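Local coordinates for histidine-rich glycoprotein (Oryctolagus cuniculus, PDB 4CCV) that binds heparin, heme, plasminogen, thrombospondin and divalent metal ions as a plasma adapter protein, and is implicated in regulating angiogenesis, coagulation and fibrinolysis, at residues R39-T44 with D57-N62. Numbering follows the deposited sequence.
With NAG (2-acetamido-2-deoxy-beta-D-glucopyranose), chain B.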
loop_
_atom_site.group_PDB
_atom_site.type_symbol
_atom_site.label_atom_id
_atom_site.label_comp_id
_atom_site.label_asym_id
_atom_site.label_seq_id
_atom_site.Cartn_x
_atom_site.Cartn_y
_atom_site.Cartn_z
ATOM N N ARG A 39 2.359 -4.184 7.132
ATOM C CA ARG A 39 2.254 -5.564 6.590
ATOM C C ARG A 39 1.652 -5.461 5.194
ATOM O O ARG A 39 0.768 -4.602 4.967
ATOM C CB ARG A 39 1.280 -6.445 7.369
ATOM C CG ARG A 39 1.687 -6.763 8.782
ATOM C CD ARG A 39 0.718 -7.663 9.529
ATOM N NE ARG A 39 1.152 -7.661 10.946
ATOM C CZ ARG A 39 0.481 -7.095 11.976
ATOM N NH1 ARG A 39 -0.722 -6.559 11.815
ATOM N NH2 ARG A 39 0.982 -7.125 13.213
ATOM N N VAL A 40 2.079 -6.336 4.285
ATOM C CA VAL A 40 1.351 -6.572 3.046
ATOM C C VAL A 40 0.151 -7.416 3.407
ATOM O O VAL A 40 0.333 -8.482 3.995
ATOM C CB VAL A 40 2.248 -7.271 1.989
ATOM C CG1 VAL A 40 1.468 -7.518 0.710
ATOM C CG2 VAL A 40 3.411 -6.380 1.639
ATOM N N GLU A 41 -1.064 -6.936 3.125
ATOM C CA GLU A 41 -2.293 -7.578 3.592
ATOM C C GLU A 41 -2.956 -8.527 2.590
ATOM O O GLU A 41 -3.537 -9.534 2.989
ATOM C CB GLU A 41 -3.319 -6.482 3.979
ATOM C CG GLU A 41 -2.739 -5.412 4.909
ATOM C CD GLU A 41 -2.912 -5.716 6.379
ATOM O OE1 GLU A 41 -3.782 -6.548 6.655
ATOM O OE2 GLU A 41 -2.243 -5.095 7.256
ATOM N N ARG A 42 -2.812 -8.239 1.305
ATOM C CA ARG A 42 -3.506 -8.943 0.239
ATOM C C ARG A 42 -2.907 -8.543 -1.105
ATOM O O ARG A 42 -2.523 -7.389 -1.316
ATOM C CB ARG A 42 -5.018 -8.583 0.309
ATOM C CG ARG A 42 -5.827 -9.287 -0.760
ATOM C CD ARG A 42 -7.313 -9.089 -0.599
ATOM N NE ARG A 42 -7.670 -7.691 -0.756
ATOM C CZ ARG A 42 -8.903 -7.231 -0.809
ATOM N NH1 ARG A 42 -9.950 -8.037 -0.697
ATOM N NH2 ARG A 42 -9.065 -5.927 -0.973
ATOM N N VAL A 43 -2.821 -9.481 -2.036
ATOM C CA VAL A 43 -2.378 -9.174 -3.384
ATOM C C VAL A 43 -3.333 -9.858 -4.353
ATOM O O VAL A 43 -3.572 -11.085 -4.287
ATOM C CB VAL A 43 -0.973 -9.686 -3.675
ATOM C CG1 VAL A 43 -0.559 -9.470 -5.140
ATOM C CG2 VAL A 43 0.060 -9.104 -2.693
ATOM N N THR A 44 -3.906 -9.038 -5.211
ATOM C CA THR A 44 -4.868 -9.466 -6.233
ATOM C C THR A 44 -4.218 -9.319 -7.599
ATOM O O THR A 44 -3.484 -8.361 -7.812
ATOM C CB THR A 44 -6.072 -8.506 -6.234
ATOM O OG1 THR A 44 -6.652 -8.519 -4.952
ATOM C CG2 THR A 44 -7.121 -8.945 -7.232
ATOM N N ASP A 57 -2.268 -4.541 -1.471
ATOM C CA ASP A 57 -2.993 -3.856 -0.380
ATOM C C ASP A 57 -2.116 -4.005 0.844
ATOM O O ASP A 57 -1.747 -5.117 1.187
ATOM C CB ASP A 57 -4.359 -4.491 -0.060
ATOM C CG ASP A 57 -5.362 -4.388 -1.217
ATOM O OD1 ASP A 57 -5.166 -3.468 -1.997
ATOM O OD2 ASP A 57 -6.294 -5.211 -1.376
ATOM N N PHE A 58 -1.761 -2.885 1.444
ATOM C CA PHE A 58 -0.787 -2.863 2.533
ATOM C C PHE A 58 -1.143 -1.875 3.625
ATOM O O PHE A 58 -1.848 -0.884 3.362
ATOM C CB PHE A 58 0.679 -2.721 2.027
ATOM C CG PHE A 58 1.001 -1.462 1.320
ATOM C CD1 PHE A 58 0.773 -1.336 -0.043
ATOM C CD2 PHE A 58 1.594 -0.409 1.980
ATOM C CE1 PHE A 58 1.146 -0.192 -0.714
ATOM C CE2 PHE A 58 1.934 0.756 1.324
ATOM C CZ PHE A 58 1.747 0.842 -0.050
ATOM N N SER A 59 -0.732 -2.194 4.872
ATOM C CA SER A 59 -0.928 -1.300 5.988
ATOM C C SER A 59 0.318 -0.463 6.126
ATOM O O SER A 59 1.404 -0.898 5.722
ATOM C CB SER A 59 -1.219 -2.046 7.299
ATOM O OG SER A 59 -0.402 -3.162 7.423
ATOM N N VAL A 60 0.129 0.742 6.661
ATOM C CA VAL A 60 1.193 1.684 6.948
ATOM C C VAL A 60 1.094 2.260 8.370
ATOM O O VAL A 60 0.029 2.242 8.947
ATOM C CB VAL A 60 1.224 2.821 5.900
ATOM C CG1 VAL A 60 1.558 2.231 4.515
ATOM C CG2 VAL A 60 -0.085 3.652 5.859
ATOM N N ARG A 61 2.201 2.791 8.886
ATOM C CA ARG A 61 2.232 3.511 10.149
ATOM C C ARG A 61 2.852 4.885 9.962
ATOM O O ARG A 61 3.796 5.065 9.203
ATOM C CB ARG A 61 3.085 2.765 11.186
ATOM C CG ARG A 61 2.502 1.446 11.642
ATOM C CD ARG A 61 1.103 1.610 12.231
ATOM N NE ARG A 61 0.673 0.381 12.914
ATOM C CZ ARG A 61 -0.072 0.336 14.028
ATOM N NH1 ARG A 61 -0.468 1.464 14.611
ATOM N NH2 ARG A 61 -0.394 -0.844 14.574
ATOM N N ASN A 62 2.314 5.845 10.702
ATOM C CA ASN A 62 2.824 7.201 10.727
ATOM C C ASN A 62 3.883 7.282 11.799
ATOM O O ASN A 62 3.554 7.476 12.995
ATOM C CB ASN A 62 1.677 8.164 11.064
ATOM C CG ASN A 62 2.101 9.602 11.022
ATOM O OD1 ASN A 62 3.276 9.913 11.148
ATOM N ND2 ASN A 62 1.143 10.498 10.858
HETATM C C1 NAG B . 1.429 11.904 10.792
HETATM C C2 NAG B . 0.426 12.708 10.005
HETATM C C3 NAG B . 0.904 14.146 10.042
HETATM C C4 NAG B . 1.151 14.682 11.428
HETATM C C5 NAG B . 2.066 13.781 12.241
HETATM C C6 NAG B . 2.064 14.167 13.748
HETATM C C7 NAG B . -0.759 11.993 7.940
HETATM C C8 NAG B . -0.699 11.696 6.442
HETATM N N2 NAG B . 0.343 12.359 8.588
HETATM O O3 NAG B . -0.057 14.917 9.411
HETATM O O4 NAG B . 1.859 15.875 11.238
HETATM O O5 NAG B . 1.661 12.422 12.101
HETATM O O6 NAG B . 0.689 14.170 14.157
HETATM O O7 NAG B . -1.824 11.813 8.496
HETATM O O HOH W 1 -5.348 -6.840 -3.438
#
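A classic beta bulge lies in the antiparallel hairpin of strands 35-47 and 51-62, where E41 and R42 both face D57. The carbonyl O of D57 takes the backbone N of E41 at 2.7 Å. A weak second bond joins R42 N to D57 O at 3.3 Å, while D57 N returns a nearly straight bond to R42 O (2.9 Å). One pair further on, V40 and F58 form a non-hydrogen-bonded pair, and beyond it S59 N donates to R39 O (2.8 Å).

E41, in the bulge, turns its carboxylate back to S59: its chain bends at chi2 (-91°), and OE2 accepts from S59 OG at 2.7 Å through its anti lone pair. S59 OG also accepts from R39 N (3.0 Å), so the hydroxyl, donor to one and acceptor from the other, has its rotation restrained.

The R42 and D57 side chains run alongside each other on one face of the sheet. With CG anti to the backbone N and a bend at chi3 (64°), R42 forms a side-on salt bridge, its NE and NH2 each 2.9 Å from D57 OD2, which lies in the guanidinium plane; the carboxylate plane is turned 52° from it. The other oxygen, OD1, is held by R78 of strand 73-84, so D57 bridges two arginines, and a water linking T44 OG1 weakly to OD2 adds to the network.

Strand 51-62 runs on to R61, which lines the glutathione pocket, and to N62, whose ND2 carries the glycan. The two strands are neighbours in the antiparallel sheet of the cystatin fold, here the second cystatin domain.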